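Local coordinates for glutamine amidotransferase domain-containing protein (Streptococcus mutans, PDB 3L7N) that probably acts as a class I glutamine amidotransferase, releasing ammonia from glutamine for transfer to an acceptor that is not established, at residues Ser57-Lys62 with Ala103-Ser108; Tyr34-Leu39 with Phe65-Ala70; Ile158-Pro163 with Glu204-Thr209; Lys125-Leu130 with Lys172-Gln177. All coordinates share one frame; numbering follows the deposited sequence.

Overall arrangement
Interactions 1 and 2 are surface contacts, and both use the loop between strand 48-51 and helix 70-82. They touch each other, with a probable hydrogen bond from Tyr-68 OH to Ser-57 O. Interaction 1 joins that loop to the residue just before strand 106-113 through a proline on a tyrosine ring and a hydroxyl pair. Interaction 2 is mostly aromatic. Interactions 3 and 4 are partly buried. Interaction 3 is slight, a tyrosine against a hairpin loop. Interaction 4 sets a buried tyrosine of strand 173-176 on an aspartate. Interactions 2 and 4 lie on opposite sides of the chain's centre, about 29 Å apart between centres.

Interaction 1: Ser57-Lys62 with Ala103-Ser108; sequences SPSSTK and ADYLHS
Pro-58 sits over one face of the Tyr-105 ring, set obliquely to it. Its CD lies over the middle of that face, 3.7 Å from the ring centroid and 10° off the ring normal, a CH-pi contact. CG of Pro-58 follows alongside, 3.7 Å from Tyr-105 CD2. The far end of the tyrosine is held by a polar contact. Its OH is hydrogen-bonded to Ser-59 OG at 2.9 Å, and either hydroxyl could be the donor. This serine oxygen lies at the edge of the ring, in its plane. Tyr-105 CG stands between its backbone N and carbonyl carbon (chi1 77°), which turns the ring toward the loop.

Residues 57 to 60 form a type I beta turn, and an ST turn lies inside it. Ser-57 OG accepts from Ser-59 N at 2.9 Å. The N of Ser-57 in turn gives a nearly straight bond of 2.7 Å to Ser-60 OG. These bonds set the shape of the turn that presents Pro-58 and Ser-59. Further out, Pro-58 also touches Leu-92, Gln-95 and Leu-96 of helix 92-100. That helix begins within a GxCxG sequence (Gly-89, Cys-91, Gly-93) consistent with the nucleophile elbow of class I amidotransferases. Tyr-105 also touches Asp-145 of strand 145-146.

Interaction 2: Tyr34-Leu39 with Phe65-Ala70; sequences YRYEKL and FPYYDA
A type I beta turn from Phe-65 to Tyr-68 brings Pro-66 and Tyr-67 against the loop that holds Tyr-34 and Tyr-36. Tyr-67 is the centre of the contact. Its edge points at the face of Tyr-36 in a T-shaped pair, with ring centroids 5.4 Å apart. The two planes stand at 70°. CB of Tyr-67 reaches the middle of the same face, 3.4 Å from the Tyr-36 centroid and almost on the ring normal. The backbone of Tyr-36 is in the left-handed region, and its CG is anti to the carbonyl carbon (chi1 -60°). This lays the ring across Tyr-67 and takes its hydroxyl on to Pro-66. There Tyr-36 OH lies 3.6 Å from Pro-66 CB.

Tyr-67 is sandwiched as well. On one face Tyr-34 CA stands 3.5 Å from its ring centroid, a CH-pi contact. Phe-65 CB lies over the opposite face, toward the rim. A water sits 2.8 Å from Glu-37 O and is also close to Tyr-67 O, so it probably bridges the two backbones.

Just after the turn, Asp-69 is the N-cap of helix 70-82, with OD1 bonded to Ala-72 N. Leu-39 packs on Ala-72 and Glu-73 of this helix and on Ile-6 of strand 2-7. Tyr-34 touches Leu-7 at the end of the same strand.

Interaction 3: Ile158-Pro163 with Glu204-Thr209; sequences ISQGCP and ETYVQT
Tyr-206 has CG beside its backbone N and anti to its carbonyl carbon (chi1 -73°), which aims its ring at Gln-160 and Gly-161. A bend at chi2 (-61°) carries the amide of Gln-160 away from the tyrosine, and the base of the side chain meets the ring. The hydroxyl of Tyr-206 lies 3.3 Å from Gln-160 CB. Next to the hydroxyl-bearing carbon, Tyr-206 CE2 is 4.0 Å from Gly-161 CA. Both come in obliquely, and the contact is van der Waals packing. Residues 158-163 belong to the hairpin loop between the antiparallel strands 154-158 and 166-170. Within the loop, Ser-159 N bonds to Cys-162 O at 2.8 Å. Ser-159 OG also takes a weak bond from Cys-162 N, and it is hydrogen-bonded to Glu-112 and Gln-165. The Tyr-206 ring has Thr-205 CG2 over one face and an edge-to-face partner in Tyr-116. The backbone of Tyr-206 is hydrogen-bonded to Ile-113 of strand 106-113.

Interaction 4: Lys125-Leu130 with Lys172-Gln177; sequences KMDSYL and KQYAFQ
Tyr-174 and Asp-127 make the tight part of this contact. The hydroxyl of buried Tyr-174 donates to Asp-127 OD2 at 2.7 Å, meeting the syn lone pair of that oxygen. It lies in the ring plane, at the edge, while the carboxylate is turned 49° from that plane. A chi1 of -157° extends the Asp-127 carboxylate to the tyrosine, with CG anti to the backbone N. Lys-168 NZ is a second partner of the hydroxyl. The side chain of Tyr-129 crosses that of Tyr-174 at about a right angle, with Tyr-129 CD2 3.6 Å from Tyr-174 CZ. The looser side is at partly exposed Lys-172. Lys-172 CE comes nearest, 3.3 Å from Tyr-129 OH, while NZ is hydrogen-bonded to Leu-232 O. The other oxygen of Asp-127, OD1, accepts from Tyr-129 N at 3.1 Å. That bond makes an Asx turn leading into the 3-10 segment 128-130, which packs with helix 219-233 against strand 173-176 of the mixed sheet in this class I amidotransferase domain.

Interaction 1: Ser57-Lys62 with Ala103-Ser108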
loop_
_atom_site.group_PDB
_atom_site.type_symbol
_atom_site.label_atom_id
_atom_site.label_comp_id
_atom_site.label_asym_id
_atom_site.label_seq_id
_atom_site.Cartn_x
_atom_site.Cartn_y
_atom_site.Cartn_z
ATOM N N SER A 57 -7.728 10.185 3.743
ATOM C CA SER A 57 -7.667 10.234 2.277
ATOM C C SER A 57 -6.540 11.212 1.925
ATOM O O SER A 57 -6.082 11.996 2.826
ATOM C CB SER A 57 -9.020 10.752 1.704
ATOM O OG SER A 57 -9.077 12.203 1.746
ATOM N N PRO A 58 -6.111 11.259 0.606
ATOM C CA PRO A 58 -5.087 12.271 0.267
ATOM C C PRO A 58 -5.620 13.668 0.405
ATOM O O PRO A 58 -4.892 14.604 0.235
ATOM C CB PRO A 58 -4.767 11.977 -1.168
ATOM C CG PRO A 58 -5.091 10.599 -1.337
ATOM C CD PRO A 58 -6.259 10.281 -0.472
ATOM N N SER A 59 -6.888 13.818 0.702
ATOM C CA SER A 59 -7.414 15.181 0.833
ATOM C C SER A 59 -7.950 15.500 2.190
ATOM O O SER A 59 -8.341 16.621 2.424
ATOM C CB SER A 59 -8.473 15.493 -0.235
ATOM O OG SER A 59 -9.572 14.626 -0.088
ATOM N N SER A 60 -7.964 14.513 3.092
ATOM C CA SER A 60 -8.230 14.769 4.532
ATOM C C SER A 60 -7.560 16.022 5.072
ATOM O O SER A 60 -6.374 16.401 4.697
ATOM C CB SER A 60 -7.839 13.590 5.375
ATOM O OG SER A 60 -8.544 12.440 5.002
ATOM N N THR A 61 -8.266 16.658 5.953
ATOM C CA THR A 61 -7.922 17.946 6.374
ATOM C C THR A 61 -7.285 17.875 7.800
ATOM O O THR A 61 -7.498 16.912 8.501
ATOM C CB THR A 61 -9.171 18.821 6.357
ATOM O OG1 THR A 61 -8.787 20.163 6.412
ATOM C CG2 THR A 61 -10.120 18.497 7.582
ATOM N N LYS A 62 -6.465 18.869 8.186
ATOM C CA LYS A 62 -5.928 18.915 9.604
ATOM C C LYS A 62 -7.001 19.191 10.659
ATOM O O LYS A 62 -6.749 19.100 11.785
ATOM C CB LYS A 62 -4.762 19.894 9.768
ATOM C CG LYS A 62 -3.558 19.490 9.033
ATOM C CD LYS A 62 -2.254 20.049 9.630
ATOM C CE LYS A 62 -1.332 20.665 8.519
ATOM N NZ LYS A 62 0.014 20.737 9.024
ATOM N N ALA A 103 -1.979 12.889 -10.756
ATOM C CA ALA A 103 -3.371 12.472 -10.855
ATOM C C ALA A 103 -4.082 12.387 -9.537
ATOM O O ALA A 103 -3.623 11.758 -8.653
ATOM C CB ALA A 103 -3.436 11.179 -11.491
ATOM N N ASP A 104 -5.240 12.983 -9.419
ATOM C CA ASP A 104 -5.979 12.895 -8.187
ATOM C C ASP A 104 -6.787 11.649 -8.034
ATOM O O ASP A 104 -7.174 11.039 -8.984
ATOM C CB ASP A 104 -6.846 14.107 -7.942
ATOM C CG ASP A 104 -7.162 14.268 -6.481
ATOM O OD1 ASP A 104 -6.911 13.329 -5.740
ATOM O OD2 ASP A 104 -7.643 15.315 -6.044
ATOM N N TYR A 105 -7.024 11.290 -6.793
ATOM C CA TYR A 105 -7.447 9.976 -6.403
ATOM C C TYR A 105 -8.898 9.781 -6.652
ATOM O O TYR A 105 -9.611 10.717 -6.760
ATOM C CB TYR A 105 -7.098 9.739 -4.930
ATOM C CG TYR A 105 -8.005 10.395 -3.940
ATOM C CD1 TYR A 105 -9.059 9.724 -3.402
ATOM C CD2 TYR A 105 -7.803 11.680 -3.548
ATOM C CE1 TYR A 105 -9.857 10.301 -2.531
ATOM C CE2 TYR A 105 -8.617 12.249 -2.682
ATOM C CZ TYR A 105 -9.631 11.548 -2.173
ATOM O OH TYR A 105 -10.462 12.122 -1.307
ATOM N N LEU A 106 -9.337 8.542 -6.736
ATOM C CA LEU A 106 -10.774 8.269 -7.053
ATOM C C LEU A 106 -11.412 7.258 -6.059
ATOM O O LEU A 106 -10.709 6.580 -5.339
ATOM C CB LEU A 106 -10.911 7.725 -8.489
ATOM C CG LEU A 106 -10.282 8.507 -9.652
ATOM C CD1 LEU A 106 -10.112 7.603 -10.848
ATOM C CD2 LEU A 106 -11.143 9.771 -10.015
ATOM N N HIS A 107 -12.750 7.143 -6.089
ATOM C CA HIS A 107 -13.449 6.065 -5.410
ATOM C C HIS A 107 -13.404 4.798 -6.247
ATOM O O HIS A 107 -13.349 4.863 -7.446
ATOM C CB HIS A 107 -14.913 6.454 -5.119
ATOM C CG HIS A 107 -15.062 7.720 -4.312
ATOM N ND1 HIS A 107 -15.730 8.835 -4.792
ATOM C CD2 HIS A 107 -14.604 8.060 -3.073
ATOM C CE1 HIS A 107 -15.689 9.803 -3.879
ATOM N NE2 HIS A 107 -15.007 9.362 -2.831
ATOM N N SER A 108 -13.395 3.637 -5.582
ATOM C CA SER A 108 -13.283 2.338 -6.263
ATOM C C SER A 108 -14.673 1.938 -6.764
ATOM O O SER A 108 -15.643 2.213 -6.105
ATOM C CB SER A 108 -12.758 1.295 -5.286
ATOM O OG SER A 108 -12.352 0.108 -5.948
#

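Interaction 2: Tyr34-Leu39 with Phe65-Ala70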
loop_
_atom_site.group_PDB
_atom_site.type_symbol
_atom_site.label_atom_id
_atom_site.label_comp_id
_atom_site.label_asym_id
_atom_site.label_seq_id
_atom_site.Cartn_x
_atom_site.Cartn_y
_atom_site.Cartn_z
ATOM N N TYR A 34 0.938 9.811 13.115
ATOM C CA TYR A 34 -0.119 9.820 14.115
ATOM C C TYR A 34 0.386 10.145 15.512
ATOM O O TYR A 34 -0.441 10.410 16.423
ATOM C CB TYR A 34 -0.916 8.465 14.115
ATOM C CG TYR A 34 -0.062 7.266 14.342
ATOM C CD1 TYR A 34 0.066 6.708 15.611
ATOM C CD2 TYR A 34 0.650 6.686 13.292
ATOM C CE1 TYR A 34 0.886 5.626 15.835
ATOM C CE2 TYR A 34 1.464 5.602 13.500
ATOM C CZ TYR A 34 1.593 5.078 14.789
ATOM O OH TYR A 34 2.430 3.997 15.010
ATOM N N ARG A 35 1.716 10.086 15.724
ATOM C CA ARG A 35 2.306 10.413 17.044
ATOM C C ARG A 35 2.870 11.825 16.988
ATOM O O ARG A 35 3.768 12.213 17.795
ATOM C CB ARG A 35 3.421 9.413 17.394
ATOM C CG ARG A 35 2.926 8.008 17.824
ATOM C CD ARG A 35 4.093 7.208 18.357
ATOM N NE ARG A 35 4.484 7.681 19.675
ATOM C CZ ARG A 35 3.992 7.203 20.847
ATOM N NH1 ARG A 35 3.148 6.137 20.877
ATOM N NH2 ARG A 35 4.320 7.807 21.986
ATOM N N TYR A 36 2.348 12.612 16.028
ATOM C CA TYR A 36 2.878 13.944 15.676
ATOM C C TYR A 36 4.331 13.947 15.461
ATOM O O TYR A 36 4.970 14.934 15.715
ATOM C CB TYR A 36 2.478 14.995 16.686
ATOM C CG TYR A 36 0.973 15.141 16.795
ATOM C CD1 TYR A 36 0.320 16.316 16.392
ATOM C CD2 TYR A 36 0.193 14.084 17.227
ATOM C CE1 TYR A 36 -1.080 16.415 16.457
ATOM C CE2 TYR A 36 -1.175 14.170 17.272
ATOM C CZ TYR A 36 -1.813 15.312 16.901
ATOM O OH TYR A 36 -3.232 15.359 17.019
ATOM N N GLU A 37 4.873 12.853 14.912
ATOM C CA GLU A 37 6.284 12.840 14.493
ATOM C C GLU A 37 6.502 13.587 13.220
ATOM O O GLU A 37 5.669 13.607 12.373
ATOM C CB GLU A 37 6.796 11.428 14.380
ATOM C CG GLU A 37 7.015 10.794 15.701
ATOM C CD GLU A 37 7.425 9.366 15.602
ATOM O OE1 GLU A 37 7.901 8.925 14.545
ATOM O OE2 GLU A 37 7.306 8.667 16.592
ATOM N N LYS A 38 7.621 14.277 13.122
ATOM C CA LYS A 38 7.893 15.184 11.923
ATOM C C LYS A 38 8.448 14.379 10.733
ATOM O O LYS A 38 9.379 13.578 10.895
ATOM C CB LYS A 38 8.885 16.264 12.317
ATOM C CG LYS A 38 8.312 17.580 12.602
ATOM C CD LYS A 38 6.885 17.549 13.058
ATOM C CE LYS A 38 6.258 18.941 12.651
ATOM N NZ LYS A 38 4.825 19.135 12.950
ATOM N N LEU A 39 7.856 14.580 9.549
ATOM C CA LEU A 39 8.358 13.961 8.293
ATOM C C LEU A 39 9.832 14.325 8.071
ATOM O O LEU A 39 10.242 15.423 8.378
ATOM C CB LEU A 39 7.559 14.470 7.114
ATOM C CG LEU A 39 6.495 13.655 6.340
ATOM C CD1 LEU A 39 6.061 12.343 6.978
ATOM C CD2 LEU A 39 5.302 14.532 6.027
ATOM N N PHE A 65 -7.560 15.487 11.251
ATOM C CA PHE A 65 -6.421 14.714 11.716
ATOM C C PHE A 65 -5.302 15.628 11.956
ATOM O O PHE A 65 -4.503 15.856 11.043
ATOM C CB PHE A 65 -5.983 13.739 10.633
ATOM C CG PHE A 65 -6.973 12.660 10.342
ATOM C CD1 PHE A 65 -7.074 11.520 11.176
ATOM C CD2 PHE A 65 -7.778 12.733 9.208
ATOM C CE1 PHE A 65 -8.008 10.479 10.880
ATOM C CE2 PHE A 65 -8.724 11.709 8.903
ATOM C CZ PHE A 65 -8.836 10.593 9.731
ATOM N N PRO A 66 -5.201 16.196 13.182
ATOM C CA PRO A 66 -4.432 17.409 13.325
ATOM C C PRO A 66 -2.913 17.232 13.016
ATOM O O PRO A 66 -2.154 18.273 12.914
ATOM C CB PRO A 66 -4.647 17.768 14.763
ATOM C CG PRO A 66 -5.870 17.204 15.108
ATOM C CD PRO A 66 -6.091 16.003 14.301
ATOM N N TYR A 67 -2.466 15.949 12.888
ATOM C CA TYR A 67 -0.995 15.586 12.716
ATOM C C TYR A 67 -0.671 15.274 11.272
ATOM O O TYR A 67 0.484 15.069 10.909
ATOM C CB TYR A 67 -0.665 14.365 13.549
ATOM C CG TYR A 67 -1.589 13.170 13.233
ATOM C CD1 TYR A 67 -1.372 12.373 12.108
ATOM C CD2 TYR A 67 -2.734 12.890 14.032
ATOM C CE1 TYR A 67 -2.224 11.331 11.785
ATOM C CE2 TYR A 67 -3.564 11.831 13.724
ATOM C CZ TYR A 67 -3.302 11.068 12.575
ATOM O OH TYR A 67 -4.118 10.030 12.232
ATOM N N TYR A 68 -1.695 15.185 10.468
ATOM C CA TYR A 68 -1.588 14.685 9.113
ATOM C C TYR A 68 -1.455 15.820 8.171
ATOM O O TYR A 68 -2.274 16.688 8.173
ATOM C CB TYR A 68 -2.858 13.959 8.797
ATOM C CG TYR A 68 -2.970 13.466 7.416
ATOM C CD1 TYR A 68 -3.976 13.904 6.598
ATOM C CD2 TYR A 68 -2.103 12.494 6.936
ATOM C CE1 TYR A 68 -4.105 13.420 5.355
ATOM C CE2 TYR A 68 -2.238 11.998 5.709
ATOM C CZ TYR A 68 -3.233 12.448 4.912
ATOM O OH TYR A 68 -3.358 11.936 3.644
ATOM N N ASP A 69 -0.452 15.785 7.316
ATOM C CA ASP A 69 -0.221 16.866 6.330
ATOM C C ASP A 69 0.018 16.228 4.941
ATOM O O ASP A 69 1.135 15.846 4.603
ATOM C CB ASP A 69 0.970 17.691 6.770
ATOM C CG ASP A 69 1.225 18.903 5.897
ATOM O OD1 ASP A 69 0.681 19.002 4.780
ATOM O OD2 ASP A 69 2.017 19.769 6.336
ATOM N N ALA A 70 -1.077 16.003 4.203
ATOM C CA ALA A 70 -1.021 15.278 2.933
ATOM C C ALA A 70 -0.124 16.000 1.973
ATOM O O ALA A 70 0.636 15.393 1.247
ATOM C CB ALA A 70 -2.317 15.142 2.389
HETATM O O HOH W 1 3.017 14.553 12.024
#

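Interaction 3: Ile158-Pro163 with Glu204-Thr209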
loop_
_atom_site.group_PDB
_atom_site.type_symbol
_atom_site.label_atom_id
_atom_site.label_comp_id
_atom_site.label_asym_id
_atom_site.label_seq_id
_atom_site.Cartn_x
_atom_site.Cartn_y
_atom_site.Cartn_z
ATOM N N ILE A 158 -5.246 -5.915 -11.619
ATOM C CA ILE A 158 -6.614 -5.498 -11.283
ATOM C C ILE A 158 -7.253 -6.554 -10.460
ATOM O O ILE A 158 -6.762 -7.690 -10.385
ATOM C CB ILE A 158 -7.469 -5.239 -12.544
ATOM C CG1 ILE A 158 -7.813 -6.583 -13.262
ATOM C CG2 ILE A 158 -6.748 -4.343 -13.491
ATOM C CD1 ILE A 158 -9.231 -6.553 -13.955
ATOM N N SER A 159 -8.300 -6.180 -9.774
ATOM C CA SER A 159 -9.175 -7.137 -9.199
ATOM C C SER A 159 -10.561 -7.003 -9.912
ATOM O O SER A 159 -10.757 -6.093 -10.788
ATOM C CB SER A 159 -9.317 -6.875 -7.705
ATOM O OG SER A 159 -10.095 -5.691 -7.455
ATOM N N GLN A 160 -11.516 -7.853 -9.543
ATOM C CA GLN A 160 -12.916 -7.656 -10.008
ATOM C C GLN A 160 -13.553 -6.348 -9.475
ATOM O O GLN A 160 -14.316 -5.672 -10.191
ATOM C CB GLN A 160 -13.775 -8.892 -9.663
ATOM C CG GLN A 160 -13.133 -10.265 -10.198
ATOM C CD GLN A 160 -12.986 -10.261 -11.755
ATOM O OE1 GLN A 160 -13.967 -10.574 -12.487
ATOM N NE2 GLN A 160 -11.785 -9.779 -12.272
ATOM N N GLY A 161 -13.226 -5.990 -8.233
ATOM C CA GLY A 161 -13.835 -4.823 -7.587
ATOM C C GLY A 161 -13.148 -3.525 -7.963
ATOM O O GLY A 161 -13.774 -2.440 -7.892
ATOM N N CYS A 162 -11.874 -3.612 -8.405
ATOM C CA CYS A 162 -11.058 -2.406 -8.566
ATOM C C CYS A 162 -10.026 -2.585 -9.625
ATOM O O CYS A 162 -9.306 -3.585 -9.619
ATOM C CB CYS A 162 -10.400 -2.024 -7.217
ATOM S SG CYS A 162 -9.161 -0.814 -7.290
ATOM N N PRO A 163 -9.982 -1.632 -10.598
ATOM C CA PRO A 163 -9.170 -1.723 -11.834
ATOM C C PRO A 163 -7.716 -1.219 -11.677
ATOM O O PRO A 163 -6.956 -1.208 -12.647
ATOM C CB PRO A 163 -9.921 -0.838 -12.808
ATOM C CG PRO A 163 -10.704 0.129 -11.939
ATOM C CD PRO A 163 -10.996 -0.556 -10.667
ATOM N N GLU A 204 -22.762 -6.321 1.157
ATOM C CA GLU A 204 -21.752 -5.990 0.153
ATOM C C GLU A 204 -21.066 -7.215 -0.513
ATOM O O GLU A 204 -20.910 -8.290 0.106
ATOM C CB GLU A 204 -20.724 -5.009 0.724
ATOM C CG GLU A 204 -20.080 -4.125 -0.335
ATOM C CD GLU A 204 -20.622 -2.736 -0.339
ATOM O OE1 GLU A 204 -21.001 -2.237 0.756
ATOM O OE2 GLU A 204 -20.639 -2.113 -1.427
ATOM N N THR A 205 -20.655 -7.022 -1.769
ATOM C CA THR A 205 -20.159 -8.099 -2.628
ATOM C C THR A 205 -18.834 -8.585 -2.141
ATOM O O THR A 205 -18.524 -9.800 -2.207
ATOM C CB THR A 205 -19.934 -7.578 -4.063
ATOM O OG1 THR A 205 -20.841 -6.491 -4.338
ATOM C CG2 THR A 205 -20.077 -8.725 -5.115
ATOM N N TYR A 206 -17.996 -7.627 -1.726
ATOM C CA TYR A 206 -16.564 -7.847 -1.602
ATOM C C TYR A 206 -16.053 -7.540 -0.220
ATOM O O TYR A 206 -14.905 -7.198 -0.051
ATOM C CB TYR A 206 -15.837 -7.036 -2.619
ATOM C CG TYR A 206 -15.991 -7.587 -3.986
ATOM C CD1 TYR A 206 -15.687 -8.940 -4.250
ATOM C CD2 TYR A 206 -16.484 -6.785 -5.050
ATOM C CE1 TYR A 206 -15.851 -9.491 -5.534
ATOM C CE2 TYR A 206 -16.652 -7.322 -6.337
ATOM C CZ TYR A 206 -16.324 -8.693 -6.570
ATOM O OH TYR A 206 -16.460 -9.256 -7.828
ATOM N N VAL A 207 -16.914 -7.718 0.769
ATOM C CA VAL A 207 -16.541 -7.637 2.150
ATOM C C VAL A 207 -16.690 -9.033 2.800
ATOM O O VAL A 207 -17.787 -9.648 2.764
ATOM C CB VAL A 207 -17.438 -6.653 2.881
ATOM C CG1 VAL A 207 -17.133 -6.651 4.331
ATOM C CG2 VAL A 207 -17.304 -5.256 2.286
ATOM N N GLN A 208 -15.602 -9.547 3.358
ATOM C CA GLN A 208 -15.642 -10.847 4.029
ATOM C C GLN A 208 -16.007 -10.718 5.535
ATOM O O GLN A 208 -16.302 -9.626 6.017
ATOM C CB GLN A 208 -14.342 -11.598 3.835
ATOM C CG GLN A 208 -14.134 -12.064 2.445
ATOM C CD GLN A 208 -12.849 -12.713 2.278
ATOM O OE1 GLN A 208 -12.023 -12.716 3.175
ATOM N NE2 GLN A 208 -12.649 -13.293 1.156
ATOM N N THR A 209 -16.092 -11.867 6.228
ATOM C CA THR A 209 -16.420 -11.890 7.679
ATOM C C THR A 209 -15.118 -11.892 8.512
ATOM O O THR A 209 -14.039 -12.406 8.038
ATOM C CB THR A 209 -17.266 -13.150 8.057
ATOM O OG1 THR A 209 -16.411 -14.304 8.122
ATOM C CG2 THR A 209 -18.316 -13.395 7.029
#

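Interaction 4: Lys125-Leu130 with Lys172-Gln177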
loop_
_atom_site.group_PDB
_atom_site.type_symbol
_atom_site.label_atom_id
_atom_site.label_comp_id
_atom_site.label_asym_id
_atom_site.label_seq_id
_atom_site.Cartn_x
_atom_site.Cartn_y
_atom_site.Cartn_z
ATOM N N LYS A 125 2.272 -8.785 -16.686
ATOM C CA LYS A 125 2.927 -10.007 -17.088
ATOM C C LYS A 125 4.270 -9.712 -17.714
ATOM O O LYS A 125 5.074 -10.580 -17.914
ATOM C CB LYS A 125 2.051 -10.742 -18.077
ATOM C CG LYS A 125 1.023 -11.658 -17.485
ATOM C CD LYS A 125 -0.279 -11.483 -18.193
ATOM C CE LYS A 125 -1.232 -12.608 -17.930
ATOM N NZ LYS A 125 -1.428 -13.583 -19.056
ATOM N N MET A 126 4.525 -8.466 -18.021
ATOM C CA MET A 126 5.779 -8.135 -18.630
ATOM C C MET A 126 6.748 -7.535 -17.638
ATOM O O MET A 126 7.900 -7.337 -17.955
ATOM C CB MET A 126 5.567 -7.158 -19.788
ATOM C CG MET A 126 4.933 -7.720 -21.040
ATOM S SD MET A 126 5.688 -9.202 -21.666
ATOM C CE MET A 126 7.186 -8.543 -22.330
ATOM N N ASP A 127 6.273 -7.226 -16.437
ATOM C CA ASP A 127 7.161 -6.628 -15.374
ATOM C C ASP A 127 8.085 -7.635 -14.712
ATOM O O ASP A 127 7.637 -8.562 -14.042
ATOM C CB ASP A 127 6.370 -5.889 -14.321
ATOM C CG ASP A 127 7.206 -4.834 -13.598
ATOM O OD1 ASP A 127 8.411 -5.067 -13.356
ATOM O OD2 ASP A 127 6.675 -3.778 -13.292
ATOM N N SER A 128 9.375 -7.426 -14.905
ATOM C CA SER A 128 10.415 -8.205 -14.281
ATOM C C SER A 128 10.203 -8.494 -12.770
ATOM O O SER A 128 10.371 -9.601 -12.320
ATOM C CB SER A 128 11.700 -7.471 -14.452
ATOM O OG SER A 128 12.757 -8.344 -14.299
ATOM N N TYR A 129 9.843 -7.443 -12.017
ATOM C CA TYR A 129 9.731 -7.486 -10.544
ATOM C C TYR A 129 8.520 -8.319 -10.086
ATOM O O TYR A 129 8.376 -8.613 -8.923
ATOM C CB TYR A 129 9.652 -6.016 -9.971
ATOM C CG TYR A 129 10.882 -5.125 -10.356
ATOM C CD1 TYR A 129 12.081 -5.707 -10.813
ATOM C CD2 TYR A 129 10.825 -3.725 -10.257
ATOM C CE1 TYR A 129 13.185 -4.926 -11.144
ATOM C CE2 TYR A 129 11.940 -2.919 -10.610
ATOM C CZ TYR A 129 13.114 -3.528 -11.038
ATOM O OH TYR A 129 14.233 -2.747 -11.367
ATOM N N LEU A 130 7.675 -8.712 -11.030
ATOM C CA LEU A 130 6.502 -9.576 -10.702
ATOM C C LEU A 130 6.626 -11.012 -11.233
ATOM O O LEU A 130 5.663 -11.758 -11.204
ATOM C CB LEU A 130 5.175 -8.948 -11.199
ATOM C CG LEU A 130 4.868 -7.530 -10.744
ATOM C CD1 LEU A 130 3.571 -6.922 -11.445
ATOM C CD2 LEU A 130 4.737 -7.492 -9.276
ATOM N N LYS A 172 11.422 2.664 -10.563
ATOM C CA LYS A 172 11.618 2.014 -9.270
ATOM C C LYS A 172 10.611 2.499 -8.249
ATOM O O LYS A 172 10.875 2.492 -7.080
ATOM C CB LYS A 172 13.075 2.218 -8.788
ATOM C CG LYS A 172 14.071 1.476 -9.684
ATOM C CD LYS A 172 15.222 0.931 -8.926
ATOM C CE LYS A 172 15.358 -0.562 -9.198
ATOM N NZ LYS A 172 16.564 -1.143 -8.500
ATOM N N GLN A 173 9.458 2.949 -8.730
ATOM C CA GLN A 173 8.471 3.622 -7.900
ATOM C C GLN A 173 7.133 2.971 -8.164
ATOM O O GLN A 173 6.535 3.197 -9.227
ATOM C CB GLN A 173 8.380 5.126 -8.246
ATOM C CG GLN A 173 9.591 5.988 -7.891
ATOM C CD GLN A 173 10.759 5.796 -8.846
ATOM O OE1 GLN A 173 10.583 5.364 -9.965
ATOM N NE2 GLN A 173 11.957 6.014 -8.361
ATOM N N TYR A 174 6.680 2.114 -7.206
ATOM C CA TYR A 174 5.509 1.199 -7.388
ATOM C C TYR A 174 4.466 1.524 -6.349
ATOM O O TYR A 174 4.784 2.084 -5.333
ATOM C CB TYR A 174 5.947 -0.218 -7.209
ATOM C CG TYR A 174 6.574 -0.782 -8.406
ATOM C CD1 TYR A 174 5.884 -1.727 -9.225
ATOM C CD2 TYR A 174 7.856 -0.349 -8.821
ATOM C CE1 TYR A 174 6.500 -2.258 -10.418
ATOM C CE2 TYR A 174 8.462 -0.865 -10.026
ATOM C CZ TYR A 174 7.778 -1.807 -10.793
ATOM O OH TYR A 174 8.371 -2.271 -11.899
ATOM N N ALA A 175 3.221 1.165 -6.602
ATOM C CA ALA A 175 2.137 1.433 -5.669
ATOM C C ALA A 175 1.254 0.212 -5.601
ATOM O O ALA A 175 1.009 -0.393 -6.595
ATOM C CB ALA A 175 1.367 2.577 -6.107
ATOM N N PHE A 176 0.858 -0.198 -4.395
ATOM C CA PHE A 176 -0.058 -1.322 -4.209
ATOM C C PHE A 176 -1.270 -0.792 -3.540
ATOM O O PHE A 176 -1.186 -0.247 -2.426
ATOM C CB PHE A 176 0.583 -2.404 -3.321
ATOM C CG PHE A 176 1.727 -3.140 -3.981
ATOM C CD1 PHE A 176 1.571 -4.429 -4.410
ATOM C CD2 PHE A 176 2.946 -2.537 -4.169
ATOM C CE1 PHE A 176 2.691 -5.155 -5.033
ATOM C CE2 PHE A 176 4.039 -3.233 -4.786
ATOM C CZ PHE A 176 3.891 -4.526 -5.214
ATOM N N GLN A 177 -2.397 -0.864 -4.199
ATOM C CA GLN A 177 -3.622 -0.504 -3.540
ATOM C C GLN A 177 -4.034 -1.618 -2.554
ATOM O O GLN A 177 -4.652 -1.358 -1.499
ATOM C CB GLN A 177 -4.716 -0.251 -4.565
ATOM C CG GLN A 177 -6.092 0.076 -3.969
ATOM C CD GLN A 177 -6.062 1.218 -2.974
ATOM O OE1 GLN A 177 -6.347 1.021 -1.768
ATOM N NE2 GLN A 177 -5.767 2.444 -3.465
#